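Local coordinates for cephalosporin acylase (Bacillus halodurans, PDB 2NLZ), which probably hydrolyses amide bonds as a member of the gamma-glutamyltranspeptidase family, perhaps removing acyl side chains from cephalosporins, at residues Ala55-Leu58 and Thr59-Pro63; Tyr153-Thr156 and Pro157-Lys161; Met321-Ser324 and Val325-Leu329; Gly237-Lys241 and Glu242-Cys246. The protein carries 1 engineered substitution. All blocks are in the same frame, centred on the assembly; numbering follows the deposited sequence.

How the contacts relate
Along the chain the order is contacts 1, 2, 4 and 3, and all are local contacts at the ends of helices within one gamma-glutamyltranspeptidase family region. Contact 1 closes helix 47-61 at its C-terminal end; the other three open helices 157-173, 241-245 and 325-328. Contacts 1 and 2 touch, their centres 13 Å apart: the Y153 OH lies 2.6 Å from V60 O, a probable hydrogen bond that ties the buried end of one helix to the start of another. Contact 3 lies across the chain's centre from both, its centre 43 Å from that of contact 2. Contact 4 stands apart, its nearest atoms about 15 Å from contact 1 and about 19 Å from contact 3.

Contact 1: residues Ala55-Leu58 and Thr59-Pro63; sequences ATAL and TVLEP
A57 and L61 meet one turn apart on the buried C-terminal end of helix 47-61, and most of what joins A55-L58 to T59-P63 is backbone. The carbonyl of A57 is shared: L61 N reaches A57 O at 2.9 Å, in the carbonyl plane, while V60 N comes to A57 O at 3.0 Å from above that plane. One acceptor thus serves an i+4 and an i+3 donor, a local tightening of the helix near its end. T59 N to A55 O (3.2 Å) and E62 N to L58 O (2.9 Å) are i+4 bonds, whereas V60 N is 3.8 Å from T56 O and turns to A57 O instead. E62 is the first residue to leave helical angles.

The A57-L61 pair is apolar. L61, its CG beside the backbone N (chi1 -66°), lies back along the helix and brings CD1 to 3.8 Å from A57 CB. T59 sets carbon, its CB and CG2, against the carbonyl oxygen of T56.

The one charged side chain of the two segments is E62, whose partners lie elsewhere in the chain: R511 in a salt bridge, and the hydroxyls of S29 and S65. A57 and L61 face helix 31-42; L58 touches both that helix, at A33, and strand 359-365; A55 and T59 rest on strands. A helix layer packed on strands in this way is consistent with the alpha-beta-beta-alpha sandwich of the Ntn hydrolases.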
loop_
_atom_site.group_PDB
_atom_site.type_symbol
_atom_site.label_atom_id
_atom_site.label_comp_id
_atom_site.label_asym_id
_atom_site.label_seq_id
_atom_site.Cartn_x
_atom_site.Cartn_y
_atom_site.Cartn_z
ATOM N N ALA D 55 19.745 9.351 -30.272
ATOM C CA ALA D 55 18.617 10.050 -30.877
ATOM C C ALA D 55 18.222 9.369 -32.169
ATOM O O ALA D 55 17.050 9.048 -32.386
ATOM C CB ALA D 55 18.958 11.503 -31.129
ATOM N N THR D 56 19.221 9.134 -33.014
ATOM C CA THR D 56 19.014 8.496 -34.309
ATOM C C THR D 56 18.568 7.051 -34.138
ATOM O O THR D 56 17.792 6.546 -34.948
ATOM C CB THR D 56 20.281 8.540 -35.194
ATOM O OG1 THR D 56 21.410 8.069 -34.448
ATOM C CG2 THR D 56 20.548 9.949 -35.674
ATOM N N ALA D 57 19.071 6.394 -33.091
ATOM C CA ALA D 57 18.636 5.043 -32.746
ATOM C C ALA D 57 17.148 5.006 -32.434
ATOM O O ALA D 57 16.440 4.131 -32.932
ATOM C CB ALA D 57 19.438 4.490 -31.580
ATOM N N LEU D 58 16.692 5.979 -31.637
ATOM C CA LEU D 58 15.286 6.116 -31.223
ATOM C C LEU D 58 14.347 6.321 -32.403
ATOM O O LEU D 58 13.170 5.961 -32.355
ATOM C CB LEU D 58 15.128 7.281 -30.236
ATOM C CG LEU D 58 15.663 7.074 -28.817
ATOM C CD1 LEU D 58 15.870 8.394 -28.077
ATOM C CD2 LEU D 58 14.768 6.148 -28.019
ATOM N N THR D 59 14.893 6.920 -33.458
ATOM C CA THR D 59 14.188 7.151 -34.711
ATOM C C THR D 59 13.717 5.837 -35.335
ATOM O O THR D 59 12.698 5.792 -36.019
ATOM C CB THR D 59 15.073 7.963 -35.651
ATOM O OG1 THR D 59 14.507 9.263 -35.814
ATOM C CG2 THR D 59 15.220 7.303 -37.007
ATOM N N VAL D 60 14.449 4.766 -35.050
ATOM C CA VAL D 60 14.127 3.453 -35.554
ATOM C C VAL D 60 13.458 2.607 -34.480
ATOM O O VAL D 60 12.544 1.838 -34.777
ATOM C CB VAL D 60 15.390 2.728 -36.038
ATOM C CG1 VAL D 60 15.063 1.289 -36.443
ATOM C CG2 VAL D 60 16.068 3.509 -37.185
ATOM N N LEU D 61 13.900 2.778 -33.232
ATOM C CA LEU D 61 13.530 1.885 -32.128
ATOM C C LEU D 61 12.218 2.220 -31.445
ATOM O O LEU D 61 11.569 1.341 -30.863
ATOM C CB LEU D 61 14.645 1.820 -31.093
ATOM C CG LEU D 61 15.938 1.178 -31.588
ATOM C CD1 LEU D 61 17.096 1.578 -30.698
ATOM C CD2 LEU D 61 15.766 -0.336 -31.671
ATOM N N GLU D 62 11.826 3.485 -31.522
ATOM C CA GLU D 62 10.540 3.929 -30.974
ATOM C C GLU D 62 9.781 4.843 -31.952
ATOM O O GLU D 62 9.636 6.037 -31.696
ATOM C CB GLU D 62 10.762 4.637 -29.638
ATOM C CG GLU D 62 9.523 4.780 -28.791
ATOM C CD GLU D 62 9.800 5.409 -27.439
ATOM O OE1 GLU D 62 9.038 6.309 -27.036
ATOM O OE2 GLU D 62 10.777 5.005 -26.777
ATOM N N PRO D 63 9.272 4.277 -33.068
ATOM C CA PRO D 63 8.656 5.082 -34.132
ATOM C C PRO D 63 7.312 5.676 -33.734
ATOM O O PRO D 63 6.759 6.506 -34.448
ATOM C CB PRO D 63 8.464 4.080 -35.276
ATOM C CG PRO D 63 9.234 2.858 -34.867
ATOM C CD PRO D 63 9.232 2.844 -33.393
#

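Contact 2: residues Tyr153-Thr156 and Pro157-Lys161; sequences YPVT and PTLAK
T156 O takes the N-H of A160 at 2.8 Å, the shortest hydrogen bond here, and the donor lies nearly along the C=O axis (163°). This is the first i+4 bond of helix 157-173, with T156 at the N-cap position. P157 follows as the first helical residue, a place that suits proline because the amide N-H it lacks would have no carbonyl of an earlier turn to bond to. A160 CB also sits against T156 O.

Beside this bond the two segments are joined by aliphatic carbon. V155, just before the cap, places CG1 anti to its own N (chi1 175°), which carries that methyl forward to 3.9 Å from A160 CB; this pairing across the cap has the positions of a hydrophobic staple. The same CG1 is 4.0 Å from L159 CD2. Y153 and L159 approach from opposite directions, and CD2 of L159 comes to the edge of the tyrosine ring, in its plane, 3.9 Å from CE1. The ring's hydroxyl is engaged by V60 of contact 1.

The T156 hydroxyl, OG1, bonds to the D533 carboxylate, to which T158 OG1 adds a weak bond, while P157 packs on Y20 of the second subunit. T156 thus gives its carbonyl to the helix and its hydroxyl to D533, whose negative form these bonds and the nearby helix start would be expected to stabilise.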
loop_
_atom_site.group_PDB
_atom_site.type_symbol
_atom_site.label_atom_id
_atom_site.label_comp_id
_atom_site.label_asym_id
_atom_site.label_seq_id
_atom_site.Cartn_x
_atom_site.Cartn_y
_atom_site.Cartn_z
ATOM N N TYR D 153 14.471 -5.352 -35.054
ATOM C CA TYR D 153 14.401 -5.562 -33.605
ATOM C C TYR D 153 13.060 -6.138 -33.141
ATOM O O TYR D 153 12.029 -5.861 -33.746
ATOM C CB TYR D 153 14.698 -4.255 -32.857
ATOM C CG TYR D 153 13.706 -3.141 -33.102
ATOM C CD1 TYR D 153 12.662 -2.902 -32.215
ATOM C CD2 TYR D 153 13.822 -2.314 -34.217
ATOM C CE1 TYR D 153 11.747 -1.879 -32.438
ATOM C CE2 TYR D 153 12.917 -1.288 -34.448
ATOM C CZ TYR D 153 11.881 -1.077 -33.555
ATOM O OH TYR D 153 10.988 -0.056 -33.780
ATOM N N PRO D 154 13.076 -6.946 -32.060
ATOM C CA PRO D 154 11.827 -7.449 -31.467
ATOM C C PRO D 154 11.060 -6.355 -30.746
ATOM O O PRO D 154 11.637 -5.603 -29.967
ATOM C CB PRO D 154 12.303 -8.497 -30.458
ATOM C CG PRO D 154 13.695 -8.131 -30.140
ATOM C CD PRO D 154 14.267 -7.450 -31.348
ATOM N N VAL D 155 9.762 -6.282 -31.010
ATOM C CA VAL D 155 8.904 -5.231 -30.473
ATOM C C VAL D 155 8.469 -5.529 -29.027
ATOM O O VAL D 155 7.917 -6.590 -28.731
ATOM C CB VAL D 155 7.687 -5.009 -31.403
ATOM C CG1 VAL D 155 6.708 -4.009 -30.812
ATOM C CG2 VAL D 155 8.162 -4.543 -32.757
ATOM N N THR D 156 8.739 -4.593 -28.127
ATOM C CA THR D 156 8.357 -4.759 -26.729
ATOM C C THR D 156 6.844 -4.514 -26.571
ATOM O O THR D 156 6.259 -3.785 -27.380
ATOM C CB THR D 156 9.188 -3.828 -25.796
ATOM O OG1 THR D 156 8.737 -2.477 -25.937
ATOM C CG2 THR D 156 10.696 -3.914 -26.109
ATOM N N PRO D 157 6.206 -5.134 -25.547
ATOM C CA PRO D 157 4.765 -5.011 -25.274
ATOM C C PRO D 157 4.226 -3.579 -25.236
ATOM O O PRO D 157 3.131 -3.321 -25.744
ATOM C CB PRO D 157 4.621 -5.631 -23.885
ATOM C CG PRO D 157 5.718 -6.592 -23.789
ATOM C CD PRO D 157 6.859 -6.033 -24.579
ATOM N N THR D 158 4.984 -2.672 -24.625
ATOM C CA THR D 158 4.569 -1.281 -24.481
ATOM C C THR D 158 4.532 -0.584 -25.840
ATOM O O THR D 158 3.535 0.058 -26.185
ATOM C CB THR D 158 5.500 -0.513 -23.527
ATOM O OG1 THR D 158 5.735 -1.305 -22.362
ATOM C CG2 THR D 158 4.890 0.827 -23.123
ATOM N N LEU D 159 5.618 -0.728 -26.601
ATOM C CA LEU D 159 5.686 -0.202 -27.953
ATOM C C LEU D 159 4.574 -0.815 -28.812
ATOM O O LEU D 159 3.937 -0.111 -29.596
ATOM C CB LEU D 159 7.063 -0.469 -28.558
ATOM C CG LEU D 159 7.334 0.024 -29.977
ATOM C CD1 LEU D 159 7.402 1.525 -30.000
ATOM C CD2 LEU D 159 8.632 -0.562 -30.485
ATOM N N ALA D 160 4.322 -2.112 -28.620
ATOM C CA ALA D 160 3.283 -2.827 -29.370
ATOM C C ALA D 160 1.893 -2.254 -29.146
ATOM O O ALA D 160 1.074 -2.240 -30.058
ATOM C CB ALA D 160 3.296 -4.298 -29.025
ATOM N N LYS D 161 1.635 -1.788 -27.928
ATOM C CA LYS D 161 0.351 -1.199 -27.581
ATOM C C LYS D 161 0.086 0.089 -28.360
ATOM O O LYS D 161 -0.986 0.257 -28.942
ATOM C CB LYS D 161 0.280 -0.908 -26.078
ATOM C CG LYS D 161 -1.081 -0.372 -25.609
ATOM C CD LYS D 161 -0.951 0.735 -24.545
ATOM C CE LYS D 161 -0.651 0.182 -23.146
ATOM N NZ LYS D 161 -0.576 1.267 -22.120
#

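Contact 3: residues Met321-Ser324 and Val325-Leu329; sequences MSVS and VEQLL
A capping box formed by S324 and Q327 starts the short helix 325-328, with a hydrophobic staple beside it. In the box each residue's backbone N-H is matched to the other's side chain. Q327 N donates to S324 OG at 3.2 Å (N-H...O 150°); S324 OG can take that bond because it stands between its own N and carbonyl carbon (chi1 82°), tucked over the opening turn. In return S324 N points almost straight at Q327 OE1, though at 3.3 Å the bond is weak. The first i+4 backbone bond, L328 N to S324 O, is weak as well.

The staple brackets the cap. V323, the residue before it, meets L328 four residues into the helix, the two side chains at about a right angle, with V323 CG2 4.0 Å from L328 CG. Both lean on Y314 of helix 294-314, and L328 also touches L274 of helix 274-283, so the apolar side of the turn faces the body of the protein. The polar side is nearer the surface, where E326 bends back at chi2 and brings OE1 to 3.8 Å from S324 CB. M321 CE adds a loose methyl contact with V325 CG2, and both these residues pack on P269. The amide oxygen OE1 of Q327 also lies 3.5 Å from V323 CB.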
loop_
_atom_site.group_PDB
_atom_site.type_symbol
_atom_site.label_atom_id
_atom_site.label_comp_id
_atom_site.label_asym_id
_atom_site.label_seq_id
_atom_site.Cartn_x
_atom_site.Cartn_y
_atom_site.Cartn_z
ATOM N N MET D 321 6.522 37.730 -30.610
ATOM C CA MET D 321 6.122 37.764 -29.194
ATOM C C MET D 321 5.699 39.158 -28.741
ATOM O O MET D 321 6.373 40.148 -29.028
ATOM C CB MET D 321 7.224 37.216 -28.281
ATOM C CG MET D 321 7.264 35.695 -28.219
ATOM S SD MET D 321 8.450 35.019 -27.046
ATOM C CE MET D 321 7.899 35.757 -25.502
ATOM N N SER D 322 4.577 39.215 -28.026
ATOM C CA SER D 322 3.976 40.478 -27.605
ATOM C C SER D 322 4.674 41.084 -26.383
ATOM O O SER D 322 4.888 42.289 -26.331
ATOM C CB SER D 322 2.486 40.283 -27.330
ATOM O OG SER D 322 1.807 41.518 -27.237
ATOM N N VAL D 323 5.012 40.255 -25.399
ATOM C CA VAL D 323 5.831 40.704 -24.272
ATOM C C VAL D 323 7.217 40.080 -24.397
ATOM O O VAL D 323 7.480 39.336 -25.344
ATOM C CB VAL D 323 5.194 40.362 -22.901
ATOM C CG1 VAL D 323 3.907 41.134 -22.710
ATOM C CG2 VAL D 323 4.944 38.869 -22.769
ATOM N N SER D 324 8.106 40.382 -23.456
ATOM C CA SER D 324 9.443 39.800 -23.494
ATOM C C SER D 324 9.613 38.670 -22.472
ATOM O O SER D 324 8.819 38.522 -21.540
ATOM C CB SER D 324 10.531 40.873 -23.321
ATOM O OG SER D 324 10.735 41.201 -21.958
ATOM N N VAL D 325 10.655 37.871 -22.681
ATOM C CA VAL D 325 11.062 36.820 -21.762
ATOM C C VAL D 325 11.422 37.406 -20.398
ATOM O O VAL D 325 11.046 36.864 -19.359
ATOM C CB VAL D 325 12.281 36.066 -22.322
ATOM C CG1 VAL D 325 12.638 34.889 -21.445
ATOM C CG2 VAL D 325 12.012 35.612 -23.750
ATOM N N GLU D 326 12.134 38.531 -20.422
ATOM C CA GLU D 326 12.627 39.198 -19.213
ATOM C C GLU D 326 11.500 39.690 -18.310
ATOM O O GLU D 326 11.636 39.706 -17.084
ATOM C CB GLU D 326 13.542 40.373 -19.586
ATOM C CG GLU D 326 14.937 39.974 -20.093
ATOM C CD GLU D 326 14.971 39.523 -21.558
ATOM O OE1 GLU D 326 13.994 39.765 -22.307
ATOM O OE2 GLU D 326 15.995 38.927 -21.957
ATOM N N GLN D 327 10.395 40.095 -18.933
ATOM C CA GLN D 327 9.209 40.541 -18.207
ATOM C C GLN D 327 8.481 39.382 -17.536
ATOM O O GLN D 327 8.072 39.501 -16.379
ATOM C CB GLN D 327 8.244 41.291 -19.133
ATOM C CG GLN D 327 8.632 42.730 -19.427
ATOM C CD GLN D 327 7.665 43.409 -20.385
ATOM O OE1 GLN D 327 7.207 42.805 -21.358
ATOM N NE2 GLN D 327 7.357 44.676 -20.118
ATOM N N LEU D 328 8.328 38.266 -18.253
ATOM C CA LEU D 328 7.627 37.096 -17.721
ATOM C C LEU D 328 8.413 36.435 -16.593
ATOM O O LEU D 328 7.828 35.847 -15.667
ATOM C CB LEU D 328 7.346 36.065 -18.816
ATOM C CG LEU D 328 6.379 36.445 -19.938
ATOM C CD1 LEU D 328 6.527 35.469 -21.083
ATOM C CD2 LEU D 328 4.927 36.513 -19.463
ATOM N N LEU D 329 9.737 36.550 -16.667
ATOM C CA LEU D 329 10.613 35.889 -15.713
ATOM C C LEU D 329 11.081 36.782 -14.556
ATOM O O LEU D 329 11.952 36.395 -13.770
ATOM C CB LEU D 329 11.800 35.280 -16.457
ATOM C CG LEU D 329 11.736 33.772 -16.742
ATOM C CD1 LEU D 329 10.315 33.262 -16.975
ATOM C CD2 LEU D 329 12.663 33.386 -17.895
#

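Contact 4: residues Gly237-Lys241 and Glu242-Cys246; sequences GYLTK and EDLAC
L239 lies across L244 at about a right angle, its CD1 3.8 Å from L244 CD2, and so makes the hydrophobic staple that accompanies a capping box between T240 and D243. Helix 241-245 begins here, with T240 as N-cap. The second branch of L239, CD2, reaches D243 CB, while the leucine also packs on I228 and F232 of helix 223-234.

Both halves of the box are present. D243 N donates to T240 OG1 at 3.2 Å, and T240 N donates to D243 OD2, also at 3.2 Å and on the anti side of the carboxylate, 16° out of its plane. T240 OG1 sits between its own N and carbonyl carbon (chi1 65°), where it can accept from D243 N and still give a weak bond to OD2. The other carboxylate oxygen, D243 OD1, takes the backbone N-H of M93, so a loop of the same chain, together with T240, holds the rotation of the aspartate. With these donors and a helix N-terminus close by, the negative form of D243 would be expected to be stabilised.

The K241 side chain, extended beyond CG, lies against D226 and H229 of helix 223-234. The backbone of the first turn is gripped weakly at T240 O, which L244 N approaches at 3.4 Å. One step on, A245 N bonds to K241 O at 2.8 Å, in the carbonyl plane.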
loop_
_atom_site.group_PDB
_atom_site.type_symbol
_atom_site.label_atom_id
_atom_site.label_comp_id
_atom_site.label_asym_id
_atom_site.label_seq_id
_atom_site.Cartn_x
_atom_site.Cartn_y
_atom_site.Cartn_z
ATOM N N GLY D 237 0.714 19.522 -50.898
ATOM C CA GLY D 237 1.347 20.009 -49.677
ATOM C C GLY D 237 1.909 21.406 -49.850
ATOM O O GLY D 237 1.859 21.968 -50.942
ATOM N N TYR D 238 2.445 21.968 -48.771
ATOM C CA TYR D 238 3.007 23.316 -48.815
ATOM C C TYR D 238 4.526 23.283 -48.679
ATOM O O TYR D 238 5.212 24.273 -48.963
ATOM C CB TYR D 238 2.376 24.202 -47.732
ATOM C CG TYR D 238 0.900 24.457 -47.945
ATOM C CD1 TYR D 238 0.459 25.515 -48.734
ATOM C CD2 TYR D 238 -0.056 23.632 -47.362
ATOM C CE1 TYR D 238 -0.893 25.742 -48.935
ATOM C CE2 TYR D 238 -1.411 23.848 -47.557
ATOM C CZ TYR D 238 -1.825 24.904 -48.343
ATOM O OH TYR D 238 -3.178 25.116 -48.535
ATOM N N LEU D 239 5.038 22.128 -48.263
ATOM C CA LEU D 239 6.460 21.916 -48.058
ATOM C C LEU D 239 7.233 21.823 -49.381
ATOM O O LEU D 239 6.955 20.960 -50.214
ATOM C CB LEU D 239 6.644 20.638 -47.243
ATOM C CG LEU D 239 7.719 20.583 -46.156
ATOM C CD1 LEU D 239 8.852 19.666 -46.535
ATOM C CD2 LEU D 239 8.233 21.961 -45.844
ATOM N N THR D 240 8.201 22.717 -49.573
ATOM C CA THR D 240 8.975 22.749 -50.812
ATOM C C THR D 240 10.453 22.458 -50.575
ATOM O O THR D 240 10.899 22.395 -49.423
ATOM C CB THR D 240 8.857 24.114 -51.526
ATOM O OG1 THR D 240 9.449 25.137 -50.714
ATOM C CG2 THR D 240 7.396 24.461 -51.818
ATOM N N LYS D 241 11.197 22.280 -51.674
ATOM C CA LYS D 241 12.655 22.165 -51.661
ATOM C C LYS D 241 13.252 23.337 -50.916
ATOM O O LYS D 241 14.093 23.155 -50.038
ATOM C CB LYS D 241 13.208 22.219 -53.081
ATOM C CG LYS D 241 13.214 20.932 -53.857
ATOM C CD LYS D 241 13.724 21.205 -55.265
ATOM C CE LYS D 241 13.220 20.176 -56.263
ATOM N NZ LYS D 241 13.456 20.613 -57.669
ATOM N N GLU D 242 12.803 24.538 -51.282
ATOM C CA GLU D 242 13.381 25.792 -50.801
ATOM C C GLU D 242 13.118 26.044 -49.323
ATOM O O GLU D 242 13.890 26.749 -48.666
ATOM C CB GLU D 242 12.895 26.971 -51.649
ATOM C CG GLU D 242 13.489 27.002 -53.048
ATOM C CD GLU D 242 12.450 27.312 -54.111
ATOM O OE1 GLU D 242 12.087 28.496 -54.273
ATOM O OE2 GLU D 242 11.997 26.364 -54.789
ATOM N N ASP D 243 12.032 25.470 -48.809
ATOM C CA ASP D 243 11.734 25.515 -47.380
ATOM C C ASP D 243 12.787 24.739 -46.607
ATOM O O ASP D 243 13.314 25.219 -45.604
ATOM C CB ASP D 243 10.352 24.933 -47.106
ATOM C CG ASP D 243 9.240 25.924 -47.366
ATOM O OD1 ASP D 243 9.410 27.109 -47.008
ATOM O OD2 ASP D 243 8.195 25.511 -47.920
ATOM N N LEU D 244 13.092 23.544 -47.095
ATOM C CA LEU D 244 14.127 22.699 -46.518
ATOM C C LEU D 244 15.514 23.307 -46.722
ATOM O O LEU D 244 16.328 23.327 -45.799
ATOM C CB LEU D 244 14.075 21.289 -47.128
ATOM C CG LEU D 244 12.775 20.487 -47.025
ATOM C CD1 LEU D 244 12.778 19.253 -47.916
ATOM C CD2 LEU D 244 12.483 20.105 -45.569
ATOM N N ALA D 245 15.758 23.814 -47.929
ATOM C CA ALA D 245 17.068 24.335 -48.334
ATOM C C ALA D 245 17.644 25.412 -47.419
ATOM O O ALA D 245 18.844 25.406 -47.135
ATOM C CB ALA D 245 17.022 24.843 -49.766
ATOM N N CYS D 246 16.808 26.336 -46.953
ATOM C CA CYS D 246 17.320 27.370 -46.060
ATOM C C CYS D 246 16.969 27.161 -44.590
ATOM O O CYS D 246 16.954 28.113 -43.805
ATOM C CB CYS D 246 17.015 28.800 -46.554
ATOM S SG CYS D 246 15.316 29.171 -46.984
#